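Side-chain contacts in hypothetical protein PH1566 (Pyrococcus horikoshii, PDB 2E3U), which is the archaeal Dim2p, a pre-ribosomal RNA processing factor that probably binds RNA through its two KH domains: residues A[57-60]-A[61-65]; A[103-106]-A[107-110]; A[172-175]-A[176-179]; A[192-195]-A[196-200]. All blocks are in the same frame, centred on the assembly; numbering follows the deposited sequence.

Contact 1: A[57-60]-A[61-65]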
ATOM      1  N   LYS A  57       5.791  16.227  -6.284  1.00 29.27           N
ATOM      2  CA  LYS A  57       5.217  17.527  -5.933  1.00 29.85           C
ATOM      3  C   LYS A  57       3.743  17.498  -5.556  1.00 28.76           C
ATOM      4  O   LYS A  57       3.287  18.358  -4.800  1.00 28.96           O
ATOM      5  CB  LYS A  57       5.420  18.557  -7.044  1.00 29.90           C
ATOM      6  CG  LYS A  57       6.770  19.202  -7.015  1.00 33.57           C
ATOM      7  CD  LYS A  57       6.847  20.401  -6.045  1.00 37.09           C
ATOM      8  CE  LYS A  57       7.901  21.421  -6.531  1.00 38.14           C
ATOM      9  NZ  LYS A  57       7.722  22.789  -5.934  1.00 39.13           N
ATOM     10  N   GLU A  58       2.999  16.535  -6.090  1.00 27.75           N
ATOM     11  CA  GLU A  58       1.617  16.375  -5.694  1.00 27.53           C
ATOM     12  C   GLU A  58       1.519  15.878  -4.271  1.00 26.22           C
ATOM     13  O   GLU A  58       0.677  16.329  -3.518  1.00 26.08           O
ATOM     14  CB  GLU A  58       0.842  15.444  -6.652  1.00 28.21           C
ATOM     15  CG  GLU A  58      -0.148  16.150  -7.514  1.00 31.57           C
ATOM     16  CD  GLU A  58      -1.283  16.773  -6.710  1.00 35.52           C
ATOM     17  OE1 GLU A  58      -1.522  16.320  -5.577  1.00 37.42           O
ATOM     18  OE2 GLU A  58      -1.937  17.711  -7.211  1.00 37.24           O
ATOM     19  N   ILE A  59       2.369  14.925  -3.915  1.00 25.63           N
ATOM     20  CA  ILE A  59       2.479  14.482  -2.509  1.00 24.69           C
ATOM     21  C   ILE A  59       2.922  15.592  -1.556  1.00 24.93           C
ATOM     22  O   ILE A  59       2.319  15.776  -0.497  1.00 25.36           O
ATOM     23  CB  ILE A  59       3.386  13.219  -2.339  1.00 24.45           C
ATOM     24  CG1 ILE A  59       2.944  12.090  -3.284  1.00 22.92           C
ATOM     25  CG2 ILE A  59       3.384  12.761  -0.860  1.00 22.59           C
ATOM     26  CD1 ILE A  59       4.057  11.045  -3.599  1.00 23.43           C
ATOM     27  N   GLU A  60       3.967  16.334  -1.916  1.00 24.89           N
ATOM     28  CA  GLU A  60       4.367  17.494  -1.123  1.00 25.15           C
ATOM     29  C   GLU A  60       3.248  18.506  -0.866  1.00 25.32           C
ATOM     30  O   GLU A  60       3.108  19.002   0.256  1.00 25.15           O
ATOM     31  CB  GLU A  60       5.560  18.187  -1.770  1.00 25.32           C
ATOM     32  CG  GLU A  60       6.772  17.295  -1.744  1.00 27.29           C
ATOM     33  CD  GLU A  60       7.942  17.890  -2.422  1.00 27.95           C
ATOM     34  OE1 GLU A  60       7.753  18.683  -3.357  1.00 30.17           O
ATOM     35  OE2 GLU A  60       9.055  17.556  -2.013  1.00 27.94           O
ATOM     36  N   LYS A  61       2.462  18.800  -1.901  1.00 25.19           N
ATOM     37  CA  LYS A  61       1.409  19.801  -1.837  1.00 26.10           C
ATOM     38  C   LYS A  61       0.223  19.336  -0.959  1.00 26.57           C
ATOM     39  O   LYS A  61      -0.299  20.103  -0.148  1.00 27.39           O
ATOM     40  CB  LYS A  61       0.965  20.167  -3.260  1.00 25.52           C
ATOM     41  CG  LYS A  61      -0.405  20.849  -3.359  1.00 28.05           C
ATOM     42  CD  LYS A  61      -0.741  21.426  -4.737  1.00 27.18           C
ATOM     43  CE  LYS A  61      -2.254  21.700  -4.801  1.00 31.78           C
ATOM     44  NZ  LYS A  61      -2.671  22.704  -5.856  1.00 33.08           N
ATOM     45  N   ARG A  62      -0.180  18.080  -1.107  1.00 26.60           N
ATOM     46  CA  ARG A  62      -1.297  17.522  -0.346  1.00 26.90           C
ATOM     47  C   ARG A  62      -1.023  17.246   1.142  1.00 26.33           C
ATOM     48  O   ARG A  62      -1.947  17.208   1.956  1.00 26.78           O
ATOM     49  CB  ARG A  62      -1.815  16.269  -1.040  1.00 27.28           C
ATOM     50  CG  ARG A  62      -2.292  16.494  -2.478  1.00 28.49           C
ATOM     51  CD  ARG A  62      -3.335  15.444  -2.823  1.00 32.67           C
ATOM     52  NE  ARG A  62      -3.463  15.225  -4.256  1.00 33.33           N
ATOM     53  CZ  ARG A  62      -4.358  14.421  -4.818  1.00 35.21           C
ATOM     54  NH1 ARG A  62      -4.374  14.297  -6.152  1.00 35.53           N
ATOM     55  NH2 ARG A  62      -5.235  13.752  -4.058  1.00 32.38           N
ATOM     56  N   THR A  63       0.240  17.055   1.493  1.00 26.20           N
ATOM     57  CA  THR A  63       0.631  16.770   2.881  1.00 25.34           C
ATOM     58  C   THR A  63       1.379  17.932   3.550  1.00 25.72           C
ATOM     59  O   THR A  63       1.446  18.005   4.787  1.00 26.24           O
ATOM     60  CB  THR A  63       1.512  15.500   2.958  1.00 25.61           C
ATOM     61  OG1 THR A  63       2.708  15.690   2.182  1.00 22.63           O
ATOM     62  CG2 THR A  63       0.726  14.267   2.450  1.00 24.00           C
ATOM     63  N   LYS A  64       1.923  18.833   2.734  1.00 24.50           N
ATOM     64  CA  LYS A  64       2.679  19.997   3.199  1.00 25.05           C
ATOM     65  C   LYS A  64       3.984  19.550   3.833  1.00 24.29           C
ATOM     66  O   LYS A  64       4.402  20.032   4.897  1.00 24.17           O
ATOM     67  CB  LYS A  64       1.849  20.914   4.112  1.00 25.82           C
ATOM     68  CG  LYS A  64       0.551  21.452   3.459  1.00 26.68           C
ATOM     69  CD  LYS A  64      -0.210  22.408   4.387  1.00 28.18           C
ATOM     70  CE  LYS A  64      -1.741  22.353   4.150  1.00 33.02           C
ATOM     71  NZ  LYS A  64      -2.392  21.219   4.931  1.00 35.98           N
ATOM     72  N   THR A  65       4.632  18.614   3.132  1.00 22.84           N
ATOM     73  CA  THR A  65       5.915  18.076   3.540  1.00 21.91           C
ATOM     74  C   THR A  65       6.914  18.208   2.400  1.00 21.33           C
ATOM     75  O   THR A  65       6.568  18.525   1.253  1.00 21.41           O
ATOM     76  CB  THR A  65       5.797  16.584   3.934  1.00 21.61           C
ATOM     77  OG1 THR A  65       5.291  15.832   2.812  1.00 22.07           O
ATOM     78  CG2 THR A  65       4.907  16.418   5.213  1.00 18.22           C
TER

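Contact 2: A[103-106]-A[107-110]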
ATOM      1  N   GLY A 103       3.900  -1.054  -4.752  1.00 18.06           N
ATOM      2  CA  GLY A 103       3.122  -1.364  -5.932  1.00 17.76           C
ATOM      3  C   GLY A 103       1.801  -0.659  -6.148  1.00 17.77           C
ATOM      4  O   GLY A 103       1.199  -0.879  -7.194  1.00 17.43           O
ATOM      5  N   PHE A 104       1.339   0.176  -5.204  1.00 17.06           N
ATOM      6  CA  PHE A 104       0.144   1.009  -5.465  1.00 17.72           C
ATOM      7  C   PHE A 104       0.489   2.130  -6.455  1.00 18.53           C
ATOM      8  O   PHE A 104       1.560   2.738  -6.348  1.00 19.12           O
ATOM      9  CB  PHE A 104      -0.426   1.638  -4.160  1.00 16.24           C
ATOM     10  CG  PHE A 104      -1.236   0.677  -3.305  1.00 14.66           C
ATOM     11  CD1 PHE A 104      -0.732   0.200  -2.094  1.00 12.53           C
ATOM     12  CD2 PHE A 104      -2.497   0.255  -3.704  1.00 13.61           C
ATOM     13  CE1 PHE A 104      -1.476  -0.662  -1.273  1.00 11.78           C
ATOM     14  CE2 PHE A 104      -3.240  -0.631  -2.930  1.00 14.19           C
ATOM     15  CZ  PHE A 104      -2.730  -1.100  -1.699  1.00 12.70           C
ATOM     16  N   SER A 105      -0.410   2.434  -7.390  1.00 18.93           N
ATOM     17  CA  SER A 105      -0.285   3.672  -8.162  1.00 19.31           C
ATOM     18  C   SER A 105      -0.396   4.811  -7.186  1.00 19.56           C
ATOM     19  O   SER A 105      -0.938   4.616  -6.085  1.00 20.93           O
ATOM     20  CB  SER A 105      -1.377   3.807  -9.243  1.00 19.60           C
ATOM     21  OG  SER A 105      -2.632   4.195  -8.665  1.00 20.43           O
ATOM     22  N   PRO A 106       0.128   6.005  -7.553  1.00 19.74           N
ATOM     23  CA  PRO A 106      -0.033   7.212  -6.746  1.00 19.48           C
ATOM     24  C   PRO A 106      -1.481   7.611  -6.453  1.00 20.02           C
ATOM     25  O   PRO A 106      -1.786   7.997  -5.298  1.00 19.12           O
ATOM     26  CB  PRO A 106       0.665   8.271  -7.585  1.00 19.90           C
ATOM     27  CG  PRO A 106       1.756   7.476  -8.295  1.00 19.98           C
ATOM     28  CD  PRO A 106       1.004   6.259  -8.718  1.00 19.76           C
ATOM     29  N   GLU A 107      -2.353   7.528  -7.471  1.00 20.21           N
ATOM     30  CA  GLU A 107      -3.796   7.795  -7.315  1.00 20.46           C
ATOM     31  C   GLU A 107      -4.424   6.935  -6.215  1.00 19.24           C
ATOM     32  O   GLU A 107      -5.252   7.416  -5.447  1.00 18.94           O
ATOM     33  CB  GLU A 107      -4.565   7.570  -8.636  1.00 22.09           C
ATOM     34  CG  GLU A 107      -4.055   8.429  -9.839  1.00 26.51           C
ATOM     35  CD  GLU A 107      -4.597   9.865  -9.847  1.00 33.24           C
ATOM     36  OE1 GLU A 107      -4.607  10.491  -8.754  1.00 36.36           O
ATOM     37  OE2 GLU A 107      -4.999  10.373 -10.945  1.00 35.79           O
ATOM     38  N   ARG A 108      -4.043   5.659  -6.187  1.00 18.82           N
ATOM     39  CA  ARG A 108      -4.507   4.666  -5.206  1.00 18.50           C
ATOM     40  C   ARG A 108      -3.880   4.852  -3.830  1.00 18.58           C
ATOM     41  O   ARG A 108      -4.606   4.803  -2.841  1.00 18.07           O
ATOM     42  CB  ARG A 108      -4.298   3.243  -5.731  1.00 18.86           C
ATOM     43  CG  ARG A 108      -5.253   2.916  -6.949  1.00 20.49           C
ATOM     44  CD  ARG A 108      -5.940   1.564  -6.790  1.00 20.24           C
ATOM     45  NE  ARG A 108      -5.017   0.423  -6.584  1.00 20.67           N
ATOM     46  CZ  ARG A 108      -5.391  -0.743  -6.044  1.00 21.78           C
ATOM     47  NH1 ARG A 108      -4.518  -1.749  -5.911  1.00 23.81           N
ATOM     48  NH2 ARG A 108      -6.646  -0.915  -5.642  1.00 19.22           N
ATOM     49  N   ALA A 109      -2.554   5.100  -3.763  1.00 18.44           N
ATOM     50  CA  ALA A 109      -1.883   5.501  -2.487  1.00 18.20           C
ATOM     51  C   ALA A 109      -2.479   6.748  -1.809  1.00 19.12           C
ATOM     52  O   ALA A 109      -2.525   6.823  -0.568  1.00 18.77           O
ATOM     53  CB  ALA A 109      -0.409   5.702  -2.707  1.00 16.85           C
ATOM     54  N   PHE A 110      -2.922   7.741  -2.601  1.00 20.13           N
ATOM     55  CA  PHE A 110      -3.541   8.967  -2.034  1.00 20.25           C
ATOM     56  C   PHE A 110      -4.809   8.723  -1.213  1.00 20.13           C
ATOM     57  O   PHE A 110      -5.235   9.599  -0.449  1.00 21.28           O
ATOM     58  CB  PHE A 110      -3.867  10.005  -3.104  1.00 22.02           C
ATOM     59  CG  PHE A 110      -2.689  10.824  -3.562  1.00 22.67           C
ATOM     60  CD1 PHE A 110      -1.815  11.397  -2.648  1.00 24.86           C
ATOM     61  CD2 PHE A 110      -2.501  11.072  -4.916  1.00 27.46           C
ATOM     62  CE1 PHE A 110      -0.732  12.158  -3.072  1.00 26.40           C
ATOM     63  CE2 PHE A 110      -1.415  11.853  -5.370  1.00 27.83           C
ATOM     64  CZ  PHE A 110      -0.540  12.396  -4.444  1.00 26.43           C
TER
HETATM   65  O   HOH W   1      -2.652   0.302  -7.982  1.00 31.13           O

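Contact 3: A[172-175]-A[176-179]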
ATOM      1  N   ILE A 172      -4.680  -0.967   2.150  1.00 15.86           N
ATOM      2  CA  ILE A 172      -5.060   0.382   2.576  1.00 15.24           C
ATOM      3  C   ILE A 172      -6.525   0.360   2.911  1.00 14.29           C
ATOM      4  O   ILE A 172      -7.328  -0.101   2.118  1.00 13.86           O
ATOM      5  CB  ILE A 172      -4.804   1.478   1.489  1.00 15.67           C
ATOM      6  CG1 ILE A 172      -3.310   1.631   1.211  1.00 15.51           C
ATOM      7  CG2 ILE A 172      -5.360   2.808   1.972  1.00 17.08           C
ATOM      8  CD1 ILE A 172      -2.988   2.401  -0.091  1.00 14.01           C
ATOM      9  N   GLY A 173      -6.860   0.803   4.111  1.00 14.46           N
ATOM     10  CA  GLY A 173      -8.199   0.656   4.613  1.00 15.18           C
ATOM     11  C   GLY A 173      -8.322   1.239   5.986  1.00 15.81           C
ATOM     12  O   GLY A 173      -7.323   1.549   6.613  1.00 15.87           O
ATOM     13  N   ASN A 174      -9.545   1.382   6.479  1.00 16.32           N
ATOM     14  CA  ASN A 174      -9.677   1.572   7.924  1.00 17.75           C
ATOM     15  C   ASN A 174      -9.306   0.234   8.614  1.00 18.92           C
ATOM     16  O   ASN A 174      -9.235  -0.796   7.946  1.00 18.19           O
ATOM     17  CB  ASN A 174     -11.061   2.131   8.310  1.00 17.07           C
ATOM     18  CG  ASN A 174     -12.184   1.119   8.161  1.00 17.70           C
ATOM     19  OD1 ASN A 174     -13.317   1.476   7.833  1.00 18.93           O
ATOM     20  ND2 ASN A 174     -11.888  -0.133   8.426  1.00 14.33           N
ATOM     21  N   PRO A 175      -9.035   0.243   9.941  1.00 20.02           N
ATOM     22  CA  PRO A 175      -8.514  -0.988  10.531  1.00 20.70           C
ATOM     23  C   PRO A 175      -9.405  -2.205  10.319  1.00 21.15           C
ATOM     24  O   PRO A 175      -8.909  -3.334  10.265  1.00 22.28           O
ATOM     25  CB  PRO A 175      -8.450  -0.645  12.028  1.00 21.60           C
ATOM     26  CG  PRO A 175      -8.221   0.866  12.012  1.00 21.15           C
ATOM     27  CD  PRO A 175      -9.189   1.301  10.952  1.00 19.41           C
ATOM     28  N   ILE A 176     -10.704  -1.991  10.178  1.00 21.21           N
ATOM     29  CA  ILE A 176     -11.649  -3.116  10.063  1.00 21.26           C
ATOM     30  C   ILE A 176     -11.567  -3.708   8.665  1.00 20.30           C
ATOM     31  O   ILE A 176     -11.388  -4.903   8.509  1.00 21.37           O
ATOM     32  CB  ILE A 176     -13.100  -2.663  10.467  1.00 21.60           C
ATOM     33  CG1 ILE A 176     -13.167  -2.517  11.980  1.00 22.66           C
ATOM     34  CG2 ILE A 176     -14.206  -3.657   9.979  1.00 21.82           C
ATOM     35  CD1 ILE A 176     -14.226  -1.504  12.465  1.00 26.71           C
ATOM     36  N   GLN A 177     -11.666  -2.852   7.657  1.00 19.13           N
ATOM     37  CA  GLN A 177     -11.450  -3.220   6.256  1.00 18.20           C
ATOM     38  C   GLN A 177     -10.133  -3.977   6.041  1.00 18.12           C
ATOM     39  O   GLN A 177     -10.129  -5.009   5.384  1.00 17.42           O
ATOM     40  CB  GLN A 177     -11.519  -1.955   5.357  1.00 18.07           C
ATOM     41  CG  GLN A 177     -12.901  -1.271   5.327  1.00 15.58           C
ATOM     42  CD  GLN A 177     -12.888   0.058   4.638  1.00 16.34           C
ATOM     43  OE1 GLN A 177     -11.843   0.726   4.521  1.00 17.76           O
ATOM     44  NE2 GLN A 177     -14.045   0.476   4.176  1.00 13.58           N
ATOM     45  N   ILE A 178      -9.027  -3.446   6.575  1.00 18.17           N
ATOM     46  CA  ILE A 178      -7.717  -4.122   6.517  1.00 19.13           C
ATOM     47  C   ILE A 178      -7.762  -5.548   7.107  1.00 20.21           C
ATOM     48  O   ILE A 178      -7.239  -6.502   6.531  1.00 19.84           O
ATOM     49  CB  ILE A 178      -6.598  -3.308   7.251  1.00 19.22           C
ATOM     50  CG1 ILE A 178      -6.263  -2.022   6.481  1.00 18.08           C
ATOM     51  CG2 ILE A 178      -5.328  -4.161   7.436  1.00 16.94           C
ATOM     52  CD1 ILE A 178      -5.227  -1.135   7.189  1.00 19.46           C
ATOM     53  N   GLU A 179      -8.367  -5.660   8.286  1.00 21.52           N
ATOM     54  CA  GLU A 179      -8.492  -6.905   9.000  1.00 22.54           C
ATOM     55  C   GLU A 179      -9.263  -7.961   8.180  1.00 22.77           C
ATOM     56  O   GLU A 179      -8.868  -9.136   8.137  1.00 23.35           O
ATOM     57  CB  GLU A 179      -9.192  -6.616  10.341  1.00 23.36           C
ATOM     58  CG  GLU A 179      -8.750  -7.473  11.476  1.00 26.95           C
ATOM     59  CD  GLU A 179      -9.043  -8.931  11.245  1.00 35.16           C
ATOM     60  OE1 GLU A 179      -8.135  -9.754  11.524  1.00 38.79           O
ATOM     61  OE2 GLU A 179     -10.179  -9.252  10.789  1.00 38.20           O
TER

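Contact 4: A[192-195]-A[196-200]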
ATOM      1  N   SER A 192      -6.978 -22.325   1.098  1.00 30.10           N
ATOM      2  CA  SER A 192      -8.418 -22.316   1.299  1.00 30.00           C
ATOM      3  C   SER A 192      -9.193 -22.187  -0.030  1.00 29.79           C
ATOM      4  O   SER A 192      -8.917 -21.293  -0.840  1.00 29.62           O
ATOM      5  CB  SER A 192      -8.841 -21.171   2.238  1.00 30.43           C
ATOM      6  OG  SER A 192      -8.793 -21.533   3.607  1.00 31.64           O
ATOM      7  N   PRO A 193     -10.168 -23.091  -0.253  1.00 28.90           N
ATOM      8  CA  PRO A 193     -10.966 -22.992  -1.475  1.00 28.60           C
ATOM      9  C   PRO A 193     -11.639 -21.622  -1.591  1.00 28.86           C
ATOM     10  O   PRO A 193     -11.923 -20.981  -0.572  1.00 28.88           O
ATOM     11  CB  PRO A 193     -12.027 -24.082  -1.312  1.00 28.43           C
ATOM     12  CG  PRO A 193     -11.573 -24.927  -0.185  1.00 27.56           C
ATOM     13  CD  PRO A 193     -10.572 -24.208   0.619  1.00 27.31           C
ATOM     14  N   HIS A 194     -11.879 -21.183  -2.831  1.00 28.66           N
ATOM     15  CA  HIS A 194     -12.489 -19.899  -3.111  1.00 28.44           C
ATOM     16  C   HIS A 194     -13.847 -19.719  -2.448  1.00 28.02           C
ATOM     17  O   HIS A 194     -14.144 -18.650  -1.931  1.00 27.76           O
ATOM     18  CB  HIS A 194     -12.598 -19.704  -4.634  1.00 28.58           C
ATOM     19  CG  HIS A 194     -11.311 -19.268  -5.258  1.00 28.75           C
ATOM     20  ND1 HIS A 194     -11.218 -18.815  -6.554  1.00 33.78           N
ATOM     21  CD2 HIS A 194     -10.064 -19.190  -4.740  1.00 29.62           C
ATOM     22  CE1 HIS A 194      -9.964 -18.484  -6.810  1.00 33.16           C
ATOM     23  NE2 HIS A 194      -9.246 -18.704  -5.724  1.00 32.00           N
ATOM     24  N   GLY A 195     -14.653 -20.775  -2.468  1.00 27.34           N
ATOM     25  CA  GLY A 195     -15.982 -20.766  -1.889  1.00 26.48           C
ATOM     26  C   GLY A 195     -15.972 -20.441  -0.418  1.00 26.13           C
ATOM     27  O   GLY A 195     -16.796 -19.650   0.044  1.00 26.15           O
ATOM     28  N   SER A 196     -15.054 -21.048   0.329  1.00 25.99           N
ATOM     29  CA  SER A 196     -14.918 -20.706   1.736  1.00 25.96           C
ATOM     30  C   SER A 196     -14.524 -19.225   1.925  1.00 26.43           C
ATOM     31  O   SER A 196     -15.070 -18.544   2.802  1.00 27.14           O
ATOM     32  CB  SER A 196     -13.940 -21.636   2.440  1.00 25.38           C
ATOM     33  OG  SER A 196     -12.641 -21.436   1.954  1.00 26.10           O
ATOM     34  N   VAL A 197     -13.589 -18.728   1.115  1.00 26.00           N
ATOM     35  CA  VAL A 197     -13.128 -17.347   1.277  1.00 26.35           C
ATOM     36  C   VAL A 197     -14.228 -16.370   0.894  1.00 26.07           C
ATOM     37  O   VAL A 197     -14.453 -15.391   1.592  1.00 27.28           O
ATOM     38  CB  VAL A 197     -11.791 -17.056   0.499  1.00 26.47           C
ATOM     39  CG1 VAL A 197     -11.436 -15.573   0.557  1.00 24.40           C
ATOM     40  CG2 VAL A 197     -10.681 -17.905   1.071  1.00 24.86           C
ATOM     41  N   TYR A 198     -14.931 -16.663  -0.187  1.00 25.99           N
ATOM     42  CA  TYR A 198     -16.025 -15.823  -0.657  1.00 26.50           C
ATOM     43  C   TYR A 198     -17.217 -15.791   0.328  1.00 26.87           C
ATOM     44  O   TYR A 198     -17.875 -14.743   0.505  1.00 26.70           O
ATOM     45  CB  TYR A 198     -16.472 -16.246  -2.064  1.00 26.16           C
ATOM     46  CG  TYR A 198     -15.432 -16.117  -3.176  1.00 25.98           C
ATOM     47  CD1 TYR A 198     -15.514 -16.912  -4.335  1.00 24.40           C
ATOM     48  CD2 TYR A 198     -14.382 -15.208  -3.087  1.00 26.94           C
ATOM     49  CE1 TYR A 198     -14.573 -16.806  -5.362  1.00 22.44           C
ATOM     50  CE2 TYR A 198     -13.437 -15.082  -4.116  1.00 27.25           C
ATOM     51  CZ  TYR A 198     -13.538 -15.881  -5.259  1.00 26.41           C
ATOM     52  OH  TYR A 198     -12.584 -15.737  -6.291  1.00 27.12           O
ATOM     53  N   ARG A 199     -17.506 -16.929   0.950  1.00 27.31           N
ATOM     54  CA  ARG A 199     -18.529 -16.981   1.982  1.00 28.09           C
ATOM     55  C   ARG A 199     -18.108 -16.205   3.240  1.00 27.95           C
ATOM     56  O   ARG A 199     -18.894 -15.442   3.767  1.00 27.92           O
ATOM     57  CB  ARG A 199     -18.942 -18.429   2.287  1.00 28.98           C
ATOM     58  CG  ARG A 199     -19.978 -19.000   1.284  1.00 30.42           C
ATOM     59  CD  ARG A 199     -19.913 -20.508   1.249  1.00 31.38           C
ATOM     60  NE  ARG A 199     -20.953 -21.210   0.476  1.00 31.95           N
ATOM     61  CZ  ARG A 199     -20.828 -21.560  -0.804  1.00 32.51           C
ATOM     62  NH1 ARG A 199     -19.741 -21.216  -1.483  1.00 34.47           N
ATOM     63  NH2 ARG A 199     -21.790 -22.234  -1.418  1.00 32.28           N
ATOM     64  N   TYR A 200     -16.872 -16.385   3.703  1.00 28.58           N
ATOM     65  CA  TYR A 200     -16.285 -15.538   4.748  1.00 28.83           C
ATOM     66  C   TYR A 200     -16.409 -14.032   4.469  1.00 29.59           C
ATOM     67  O   TYR A 200     -16.779 -13.258   5.358  1.00 29.43           O
ATOM     68  CB  TYR A 200     -14.801 -15.896   5.029  1.00 29.35           C
ATOM     69  CG  TYR A 200     -14.070 -14.795   5.807  1.00 28.24           C
ATOM     70  CD1 TYR A 200     -14.136 -14.734   7.195  1.00 29.56           C
ATOM     71  CD2 TYR A 200     -13.341 -13.814   5.141  1.00 28.51           C
ATOM     72  CE1 TYR A 200     -13.486 -13.723   7.912  1.00 30.49           C
ATOM     73  CE2 TYR A 200     -12.704 -12.785   5.830  1.00 27.80           C
ATOM     74  CZ  TYR A 200     -12.781 -12.742   7.209  1.00 30.54           C
ATOM     75  OH  TYR A 200     -12.151 -11.712   7.891  1.00 32.11           O
TER

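Contact 1: A[57-60]-A[61-65]
E58 and R62, one helical turn apart, form a salt bridge in which a single carboxylate oxygen meets the side of the guanidinium: E58 OE1 lies 2.6 Å from R62 NE. The N-H points nearly straight at the oxygen (165°), and OE1 lies almost in the guanidinium plane, while NE approaches it on the syn side, tilted out of the carboxylate plane. The two flat groups are turned almost at right angles, 86° apart, and E58 OE2 stays 4.2 Å from R62 NE. The guanidinium also makes a cation-pi contact with F110.

On the inner face T63 folds back along the helix. With OG1 set between the backbone N and the carbonyl carbon (chi1 60°), the T63 hydroxyl OG1 donates to I59 O at 2.7 Å. T63 N reaches the same oxygen from the other face of its plane, so two donors grip it, and T65 OG1 in turn donates to T63 OG1 at 2.7 Å.

E60 CB lies 3.2 Å from T65 O, and the E60 carboxylate accepts from I67 N. T65 N bonds to E60 O at 3.3 Å, after K64 has turned to positive phi. This is the C-terminal end of the second helix in a type I KH fold.

Contact 2: A[103-106]-A[107-110]
S105 and R108 form an N-cap at the start of helix 106-109, just after a Schellman motif with G103 as its C-prime residue has ended helix 87-101. S105 OG accepts from R108 N at 3.2 Å with an N-H...O angle of 158°; its chi1 of 77° swings the hydroxyl back over the first turn. Backbone bonds continue the turn, from A109 N to S105 O and from F110 N to P106 O.

The flat groups meet through F104 and R108. F104 CE2 stands 3.4 Å above one face of the R108 guanidinium, offset toward its rim, while R108 NE lies near the ring plane at the ring's edge. The planes are 54° apart, so the groups are not stacked. Bends in the arginine chain at chi2 and chi3 bring the guanidinium to the edge of the ring. Its far nitrogens are held by E155 in a salt bridge and by V162 O. An alanine at R108 would remove the guanidinium, which is likely to leave E155 without this salt-bridge partner, V162 O without the NH1 donor and the CD2-CE2 edge of F104 less well packed.

Apolar contact is lighter: F104 CB lies 4.3 Å from A109 CB. A water joins the two segments, accepting from S105 N at 3.1 Å and from R108 NE at 2.7 Å.

Contact 3: A[172-175]-A[176-179]
G173 and N174 meet Q177 and I178 at a strand-to-helix turn, where strand 168-173, the central strand of the second KH sheet, passes into helix 175-189. N174 stands at the N-cap position. The key side-chain bond runs backwards from the third residue of the helix: Q177 OE1 accepts from N174 N at 3.1 Å with an N-H...O angle of 163°, the donor tilted from the amide plane. This is the half of a capping box in which the helix side chain binds the cap residue's backbone.

Q177 gets there by running straight out beyond CG (chi2 171°), which carries its amide over that of N174. The two side chains cross at about a right angle, yet their amide planes are only 19° apart and stack, with Q177 CD 3.7 Å from N174 CG. An alanine in place of Q177 would remove this amide, and N174 N would probably lose its acceptor while the N174 side chain became freer to turn.

Behind the cap, I178 CD1 packs 3.5 Å from G173 O, and G173 CA is 3.6 Å from Q177 OE1. The absence of a side chain on G173 permits this approach, since a beta carbon there would come within 3.2 Å of Q177 CB. I178 also rests on Y118 of the neighbouring strand 118-123. Backbone bonds from I178 N to N174 O and from E179 N to P175 O begin the helix. Chemically, the turn is thus joined on two levels, with the neutral glutamine amide holding a backbone N-H just before the helix and an aliphatic chain covering the glycine.

Contact 4: A[192-195]-A[196-200]
P193 and S196 make the close-fitting part of this helix start. P193 O accepts from S196 OG at 2.7 Å and from V197 N at 3.3 Å, two donors on one oxygen. The serine reaches back because its OG sits between the backbone N and the carbonyl carbon (chi1 67°). Beside it, V197 CG2 touches S192 CB at 3.9 Å, and V197 also packs on K187 of the preceding helix.

A second close approach is made by Y198. Its ring lies across H194 O, which stands 3.0 Å above one face, offset toward the rim, and the same oxygen accepts from Y198 N.

These residues lead into and begin helix 194-203, the last helix modelled, in the second, type I KH region of the chain. Its N-cap position is taken by P193, whose side chain has no polar group to cap the turn.

Toward solvent the fit relaxes. The H194 and Y198 side chains lie side by side, pointing the same way, but their rings are oblique, with planes 52° apart and centroids 5.3 Å apart. Y198 OH has a weak hydrogen bond to T150. On the exposed flank, R199 extends its chain past G195, leaving R199 NH1 3.7 Å from G195 O, which lies at the guanidinium edge.

In the fold
The four contacts follow one another along the chain and roughly across the molecule, with centres 14, 16 and 19 Å apart in turn and contacts 1 and 4 about 40 Å apart on opposite sides of the chain's centre. Contact 1 ends a helix of the first KH domain; contacts 3 and 4 belong to the second, beginning its helices 175-189 and 194-203. Contact 2 touches contacts 1 and 3: F110 CE1 is 3.7 Å from I59 CG1, and F104 CE1 is 3.6 Å from I172 CD1. The short helix 106-109 and its lead-in therefore lie between helix 54-63 of the first domain and the sheet of the second, touching each and joining the two probable RNA-binding units.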